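Local atomic coordinates of histidinol-phosphatase (PDB entry 3FVV), a protein that probably catalyses the dephosphorylation of histidinol phosphate to histidinol, a late step of histidine biosynthesis, as a magnesium-dependent phosphatase of the HAD-like superfamily. Residues Y22-F27 and N118-A123; Q60-M65 and G148-T153; P91-Q96 and A126-V131. All coordinates share one frame; numbering follows the deposited sequence.

Interaction 1: Y22-F27 and N118-A123; sequences YQWADF and NSFVTA
W24 on helix 20-30 and V121 on helix 119-128 make the tight part of this contact, a CH-pi packing of a valine methyl on an indole face. CG2 of V121 sits 3.6 Å from the centroid of the five-membered ring of W24, 22° off the ring normal, and is displaced toward the rim, so that it lies 3.4 Å from both W24 CD1 and W24 NE1. The indole reaches across because CG of W24 is anti to its backbone N (chi1 172°); on V121 it is the branch beside the backbone N that turns to the ring, while CG1 takes the anti position. Farther along the indole, the six-membered ring meets F120 more distantly: W24 CZ2 lies 4.0 Å from F120 CE2, with the edge of the phenyl ring presented to the tryptophan and the two side chains crossing at about a right angle.

The looser side lies past the indole nitrogen, where water takes the place of direct contact. Water 1, in the plane of the indole at its edge, accepts a weak bond from W24 NE1 and a firmer one of 2.9 Å from N118 ND2. The other end of that amide works within its own segment: N118 is the N-cap of helix 119-128, and its OD1 accepts from V121 N at 3.2 Å, with the donor well above the carbonyl plane. One side chain therefore caps the helix and also holds the water that makes a weak bridge to W24.

H81 packs against both aromatic rings and F84 meets W24 edge-to-face, which brings helix 74-89 onto the contact. L66 and L69 of helix 58-70 cover N118, while S119 and T122 rest on strand 133-142; helix 119-128 thus lies between that strand and the helices of the cap.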
# COMPACT_ATOMS: atom_id res chain seq x y z
N TYR A 22 -5.01 -3.30 8.14
CA TYR A 22 -6.00 -3.67 9.16
C TYR A 22 -6.43 -5.15 9.04
O TYR A 22 -6.43 -5.88 10.03
CB TYR A 22 -7.21 -2.76 9.11
CG TYR A 22 -8.19 -3.15 10.20
CD1 TYR A 22 -7.97 -2.76 11.53
CD2 TYR A 22 -9.23 -4.02 9.94
CE1 TYR A 22 -8.82 -3.18 12.58
CE2 TYR A 22 -10.10 -4.45 10.96
CZ TYR A 22 -9.89 -4.03 12.28
OH TYR A 22 -10.73 -4.48 13.28
N GLN A 23 -6.70 -5.62 7.83
CA GLN A 23 -7.15 -7.03 7.65
C GLN A 23 -6.04 -8.01 8.11
O GLN A 23 -6.30 -9.03 8.75
CB GLN A 23 -7.56 -7.31 6.23
CG GLN A 23 -8.74 -6.52 5.80
CD GLN A 23 -9.97 -6.90 6.62
OE1 GLN A 23 -10.12 -8.06 7.04
NE2 GLN A 23 -10.83 -5.95 6.82
N TRP A 24 -4.79 -7.67 7.84
CA TRP A 24 -3.71 -8.49 8.36
C TRP A 24 -3.64 -8.51 9.89
O TRP A 24 -3.49 -9.61 10.44
CB TRP A 24 -2.40 -8.03 7.73
CG TRP A 24 -1.11 -8.61 8.26
CD1 TRP A 24 -0.17 -7.90 8.93
CD2 TRP A 24 -0.62 -9.99 8.24
NE1 TRP A 24 0.89 -8.71 9.25
CE2 TRP A 24 0.64 -9.99 8.86
CE3 TRP A 24 -1.10 -11.17 7.72
CZ2 TRP A 24 1.44 -11.13 8.97
CZ3 TRP A 24 -0.31 -12.31 7.82
CH2 TRP A 24 0.96 -12.27 8.43
N ALA A 25 -3.74 -7.35 10.55
CA ALA A 25 -3.80 -7.28 12.01
C ALA A 25 -4.96 -8.09 12.54
O ALA A 25 -4.85 -8.89 13.51
CB ALA A 25 -3.96 -5.82 12.48
N ASP A 26 -6.10 -7.90 11.89
CA ASP A 26 -7.30 -8.58 12.31
C ASP A 26 -7.19 -10.07 12.06
O ASP A 26 -7.69 -10.87 12.85
CB ASP A 26 -8.52 -8.03 11.57
CG ASP A 26 -9.80 -8.60 12.11
OD1 ASP A 26 -10.02 -8.48 13.32
OD2 ASP A 26 -10.54 -9.19 11.33
N PHE A 27 -6.53 -10.45 10.97
CA PHE A 27 -6.30 -11.85 10.66
C PHE A 27 -5.43 -12.52 11.73
O PHE A 27 -5.74 -13.62 12.21
CB PHE A 27 -5.69 -11.99 9.27
CG PHE A 27 -5.08 -13.33 9.01
CD1 PHE A 27 -5.83 -14.34 8.43
CD2 PHE A 27 -3.76 -13.58 9.29
CE1 PHE A 27 -5.30 -15.54 8.17
CE2 PHE A 27 -3.23 -14.81 9.03
CZ PHE A 27 -4.00 -15.79 8.48
N ASN A 118 3.12 -2.25 4.91
CA ASN A 118 4.52 -2.70 4.89
C ASN A 118 4.83 -3.79 3.85
O ASN A 118 3.94 -4.64 3.52
CB ASN A 118 4.99 -3.08 6.30
CG ASN A 118 4.50 -4.44 6.77
OD1 ASN A 118 5.06 -5.45 6.36
ND2 ASN A 118 3.55 -4.46 7.72
N SER A 119 6.06 -3.72 3.32
CA SER A 119 6.50 -4.60 2.26
C SER A 119 6.47 -6.13 2.58
O SER A 119 6.28 -6.92 1.68
CB SER A 119 7.89 -4.19 1.72
OG SER A 119 8.85 -4.28 2.75
N PHE A 120 6.55 -6.54 3.84
CA PHE A 120 6.31 -7.93 4.15
C PHE A 120 4.87 -8.34 3.79
O PHE A 120 4.63 -9.38 3.20
CB PHE A 120 6.58 -8.28 5.63
CG PHE A 120 6.23 -9.71 5.94
CD1 PHE A 120 7.07 -10.73 5.55
CD2 PHE A 120 4.99 -10.04 6.46
CE1 PHE A 120 6.71 -12.07 5.76
CE2 PHE A 120 4.64 -11.38 6.64
CZ PHE A 120 5.51 -12.36 6.30
N VAL A 121 3.93 -7.51 4.17
CA VAL A 121 2.52 -7.75 3.89
C VAL A 121 2.18 -7.58 2.42
O VAL A 121 1.38 -8.32 1.92
CB VAL A 121 1.60 -6.84 4.80
CG1 VAL A 121 0.12 -6.92 4.37
CG2 VAL A 121 1.79 -7.24 6.27
N THR A 122 2.83 -6.68 1.71
CA THR A 122 2.40 -6.35 0.35
C THR A 122 3.21 -6.93 -0.79
O THR A 122 2.75 -6.91 -1.91
CB THR A 122 2.31 -4.82 0.15
OG1 THR A 122 3.51 -4.19 0.62
CG2 THR A 122 1.09 -4.25 0.94
N ALA A 123 4.41 -7.41 -0.53
CA ALA A 123 5.23 -8.04 -1.61
C ALA A 123 4.48 -9.11 -2.40
O ALA A 123 4.44 -9.04 -3.63
CB ALA A 123 6.59 -8.53 -1.07
O HOH W 1 2.32 -6.02 9.85

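Interaction 2: Q60-M65 and G148-T153; sequences QAAEFM and GRIEGT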
# COMPACT_ATOMS: atom_id res chain seq x y z
N GLN A 60 3.77 6.07 14.65
CA GLN A 60 3.46 5.22 15.78
C GLN A 60 2.46 4.19 15.34
O GLN A 60 2.51 3.06 15.76
CB GLN A 60 2.85 6.02 16.93
CG GLN A 60 3.87 6.76 17.79
CD GLN A 60 3.19 7.66 18.81
OE1 GLN A 60 2.34 8.49 18.48
NE2 GLN A 60 3.56 7.47 20.07
N ALA A 61 1.53 4.59 14.48
CA ALA A 61 0.57 3.61 14.00
C ALA A 61 1.38 2.56 13.20
O ALA A 61 1.25 1.34 13.39
CB ALA A 61 -0.60 4.29 13.15
N ALA A 62 2.27 3.05 12.33
CA ALA A 62 3.06 2.12 11.48
C ALA A 62 3.85 1.21 12.39
O ALA A 62 3.87 -0.02 12.19
CB ALA A 62 3.98 2.86 10.49
N GLU A 63 4.45 1.78 13.44
CA GLU A 63 5.19 0.94 14.39
C GLU A 63 4.39 -0.15 15.06
O GLU A 63 4.87 -1.28 15.13
CB GLU A 63 5.86 1.80 15.46
CG GLU A 63 7.20 2.28 14.93
CD GLU A 63 7.68 3.54 15.60
OE1 GLU A 63 7.19 3.88 16.72
OE2 GLU A 63 8.58 4.16 14.99
N PHE A 64 3.19 0.17 15.55
CA PHE A 64 2.31 -0.89 16.16
C PHE A 64 2.12 -2.08 15.18
O PHE A 64 2.15 -3.25 15.56
CB PHE A 64 0.96 -0.30 16.53
CG PHE A 64 -0.04 -1.34 16.92
CD1 PHE A 64 -0.22 -1.68 18.24
CD2 PHE A 64 -0.79 -2.01 15.95
CE1 PHE A 64 -1.14 -2.70 18.61
CE2 PHE A 64 -1.68 -3.01 16.30
CZ PHE A 64 -1.85 -3.35 17.63
N MET A 65 1.85 -1.75 13.93
CA MET A 65 1.71 -2.75 12.86
C MET A 65 2.97 -3.60 12.67
O MET A 65 2.90 -4.81 12.55
CB MET A 65 1.27 -2.06 11.54
CG MET A 65 -0.16 -1.44 11.56
SD MET A 65 -1.46 -2.68 12.02
CE MET A 65 -2.90 -1.92 11.32
N GLY A 148 10.37 -4.30 14.58
CA GLY A 148 9.33 -3.34 14.98
C GLY A 148 9.54 -1.89 14.56
O GLY A 148 8.62 -1.04 14.72
N ARG A 149 10.71 -1.59 13.97
CA ARG A 149 11.04 -0.26 13.49
C ARG A 149 10.96 -0.14 11.96
O ARG A 149 11.09 -1.13 11.22
CB ARG A 149 12.45 0.11 13.96
CG ARG A 149 12.66 -0.06 15.49
CD ARG A 149 13.88 0.71 15.96
NE ARG A 149 15.07 0.38 15.15
CZ ARG A 149 16.27 0.94 15.32
NH1 ARG A 149 16.46 1.80 16.30
NH2 ARG A 149 17.29 0.59 14.56
N ILE A 150 10.73 1.08 11.49
CA ILE A 150 10.70 1.39 10.04
C ILE A 150 12.11 1.59 9.52
O ILE A 150 12.90 2.25 10.16
CB ILE A 150 9.94 2.69 9.76
CG1 ILE A 150 8.48 2.50 10.14
CG2 ILE A 150 10.01 3.07 8.28
CD1 ILE A 150 7.68 3.78 10.16
N GLU A 151 12.41 1.00 8.37
CA GLU A 151 13.66 1.18 7.70
C GLU A 151 13.48 2.23 6.62
O GLU A 151 12.74 2.03 5.64
CB GLU A 151 14.09 -0.19 7.15
CG GLU A 151 15.29 -0.26 6.26
CD GLU A 151 16.54 -0.31 7.06
OE1 GLU A 151 16.71 -1.27 7.85
OE2 GLU A 151 17.38 0.61 6.87
N GLY A 152 14.12 3.38 6.81
CA GLY A 152 14.12 4.44 5.79
C GLY A 152 12.83 5.25 5.80
O GLY A 152 12.26 5.48 6.85
N THR A 153 12.45 5.80 4.64
CA THR A 153 11.34 6.72 4.60
C THR A 153 10.05 5.91 4.38
O THR A 153 10.01 5.05 3.52
CB THR A 153 11.48 7.70 3.44
OG1 THR A 153 12.69 8.43 3.59
CG2 THR A 153 10.31 8.69 3.38
O HOH W 2 7.07 -1.54 16.86
O HOH W 3 10.52 3.16 13.29
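E63 and G148 bring the two backbones closest, with their CA atoms 6.0 Å apart where the chain turns a corner into strand 150-151. Glycine suits the turn: G148 has phi 92°, and at its backbone angles a CB would jam against the preceding carbonyl oxygen. Its own carbonyl O packs 3.6 Å from E63 CG, and water 2 joins the two main chains, donating to E63 O at 2.8 Å and to G148 O at 2.7 Å. The E63 chain runs extended beyond CG and carries its carboxylate to water 3, which gives a hydrogen to OE2 and takes one from I150 N, 2.8 Å from the water. E59 brings a second carboxylate close to OE2, which may raise the proton affinity of the pair. The apolar part is small: CD1 of I150 comes 3.8 Å from A62 CB, reached because CG1 is anti to the carbonyl carbon and CD1 prolongs that line. I150 also rests on T137, and E151 pairs with D138 through the backbone. A helical cap touching the short strands that pair antiparallel with strand 133-142 is consistent with the C1-capped architecture of SerB-type HAD phosphatases.

Interaction 3: P91-Q96 and A126-V131; sequences PSLTVQ and ARAFGV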
# COMPACT_ATOMS: atom_id res chain seq x y z
N PRO A 91 -9.50 -13.71 -2.63
CA PRO A 91 -10.89 -13.61 -3.03
C PRO A 91 -11.39 -12.18 -3.16
O PRO A 91 -12.52 -12.01 -3.55
CB PRO A 91 -11.65 -14.29 -1.89
CG PRO A 91 -10.61 -15.13 -1.17
CD PRO A 91 -9.33 -14.36 -1.32
N SER A 92 -10.63 -11.17 -2.76
CA SER A 92 -11.06 -9.81 -2.95
C SER A 92 -10.48 -9.21 -4.25
O SER A 92 -10.68 -8.03 -4.51
CB SER A 92 -10.58 -8.97 -1.74
OG SER A 92 -9.20 -8.61 -1.87
N LEU A 93 -9.67 -9.99 -4.98
CA LEU A 93 -9.16 -9.56 -6.24
C LEU A 93 -10.30 -9.49 -7.26
O LEU A 93 -11.05 -10.45 -7.40
CB LEU A 93 -8.11 -10.52 -6.74
CG LEU A 93 -6.68 -10.04 -6.65
CD1 LEU A 93 -6.35 -9.63 -5.26
CD2 LEU A 93 -5.80 -11.17 -7.17
N THR A 94 -10.47 -8.36 -7.93
CA THR A 94 -11.55 -8.21 -8.94
C THR A 94 -10.91 -8.08 -10.31
O THR A 94 -9.78 -7.55 -10.44
CB THR A 94 -12.37 -6.97 -8.73
OG1 THR A 94 -11.52 -5.78 -8.84
CG2 THR A 94 -13.10 -7.03 -7.37
N VAL A 95 -11.65 -8.52 -11.31
CA VAL A 95 -11.23 -8.39 -12.68
C VAL A 95 -11.00 -6.92 -13.07
O VAL A 95 -10.03 -6.66 -13.80
CB VAL A 95 -12.19 -9.13 -13.70
CG1 VAL A 95 -13.48 -8.41 -13.83
CG2 VAL A 95 -11.47 -9.25 -15.07
N GLN A 96 -11.81 -5.99 -12.57
CA GLN A 96 -11.58 -4.57 -12.81
C GLN A 96 -10.21 -4.09 -12.32
O GLN A 96 -9.54 -3.38 -13.04
CB GLN A 96 -12.66 -3.65 -12.20
CG GLN A 96 -13.97 -3.67 -12.94
CD GLN A 96 -14.59 -5.04 -12.89
OE1 GLN A 96 -14.70 -5.62 -11.78
NE2 GLN A 96 -14.93 -5.62 -14.08
N ALA A 126 1.78 -7.41 -4.73
CA ALA A 126 2.34 -6.90 -5.98
C ALA A 126 2.56 -8.01 -6.98
O ALA A 126 2.19 -7.89 -8.19
CB ALA A 126 3.59 -6.11 -5.76
N ARG A 127 3.16 -9.09 -6.52
CA ARG A 127 3.31 -10.26 -7.37
C ARG A 127 1.96 -10.80 -7.89
O ARG A 127 1.86 -11.23 -9.06
CB ARG A 127 4.04 -11.34 -6.59
CG ARG A 127 4.18 -12.68 -7.29
CD ARG A 127 4.90 -13.59 -6.34
NE ARG A 127 4.77 -15.00 -6.66
CZ ARG A 127 5.73 -15.77 -7.20
NH1 ARG A 127 6.93 -15.26 -7.55
NH2 ARG A 127 5.49 -17.05 -7.39
N ALA A 128 0.93 -10.81 -7.05
CA ALA A 128 -0.39 -11.30 -7.53
C ALA A 128 -0.94 -10.48 -8.70
O ALA A 128 -1.71 -10.99 -9.51
CB ALA A 128 -1.42 -11.38 -6.39
N PHE A 129 -0.51 -9.22 -8.81
CA PHE A 129 -0.94 -8.37 -9.91
C PHE A 129 -0.01 -8.39 -11.10
O PHE A 129 -0.27 -7.73 -12.07
CB PHE A 129 -1.10 -6.94 -9.40
CG PHE A 129 -2.41 -6.68 -8.72
CD1 PHE A 129 -3.54 -6.48 -9.46
CD2 PHE A 129 -2.51 -6.63 -7.33
CE1 PHE A 129 -4.75 -6.22 -8.83
CE2 PHE A 129 -3.70 -6.40 -6.69
CZ PHE A 129 -4.83 -6.17 -7.44
N GLY A 130 1.11 -9.13 -11.01
CA GLY A 130 2.14 -9.10 -12.05
C GLY A 130 3.03 -7.87 -12.03
O GLY A 130 3.65 -7.54 -13.02
N VAL A 131 3.02 -7.15 -10.92
CA VAL A 131 3.73 -5.91 -10.82
C VAL A 131 5.07 -6.27 -10.19
O VAL A 131 5.11 -6.95 -9.16
CB VAL A 131 2.94 -4.91 -9.96
CG1 VAL A 131 3.86 -3.73 -9.57
CG2 VAL A 131 1.68 -4.42 -10.74
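L93 meets A128 and F129 in a loose, wholly apolar contact between the connection that returns from cap helix 74-89 to the core and the C-terminal end of helix 119-128. The CD2 methyl of the leucine meets A128, while the branch carbon CG faces F129. CD2 of L93 lies 4.5 Å from A128 CB, and its CG comes 4.4 Å from F129 CZ, an oblique approach to the far end of the phenyl ring. The bond from CA to CB points at the partner segment in both L93 and A128, whereas F129 gets there through the length of its side chain. At these separations both approaches are loose, and the leucine rests against its two partners without tight packing on either.

In the fold, helix 119-128 is the connection of a beta-alpha-beta crossover between the parallel strands 110-115 and 133-142, part of the Rossmann-like core of HAD hydrolases. The helix ends in a Schellman motif: G130, with positive phi, donates to R127 O, and V131 N bonds back to A126 O at 2.9 Å. This turn sends the chain out of the helix just beyond the two residues that receive L93.

The opposing segment has its own capping. T94 is the N-cap of helix 95-106, its OG1 accepting from A97 N, while S92 OG bonds to I89 O just before the segment. L93 precedes this N-cap by one residue and also packs on L16. The phenyl ring of F129 is buried further by A97, V98 and V101 of helix 95-106, and R90 lies against A128.

Interaction 1 is buried and closest of the three to the centre of the chain, interaction 2 lies at the surface, and interaction 3 is intermediate. Interactions 1 and 3 share helix 119-128, engaged at its start by a cap helix and at its end by the chain leaving the cap. Interactions 1 and 2 touch through M65, whose side chain packs on A25 and Y22. Interactions 2 and 3 stand on opposite sides of the chain's centre, about 16 Å apart at their nearest atoms. The chemistry follows the location: aromatic and CH-pi packing with one bridging water inside, paired water bridges at the surface, and sparse apolar contact of leucine with alanine and phenylalanine in the third.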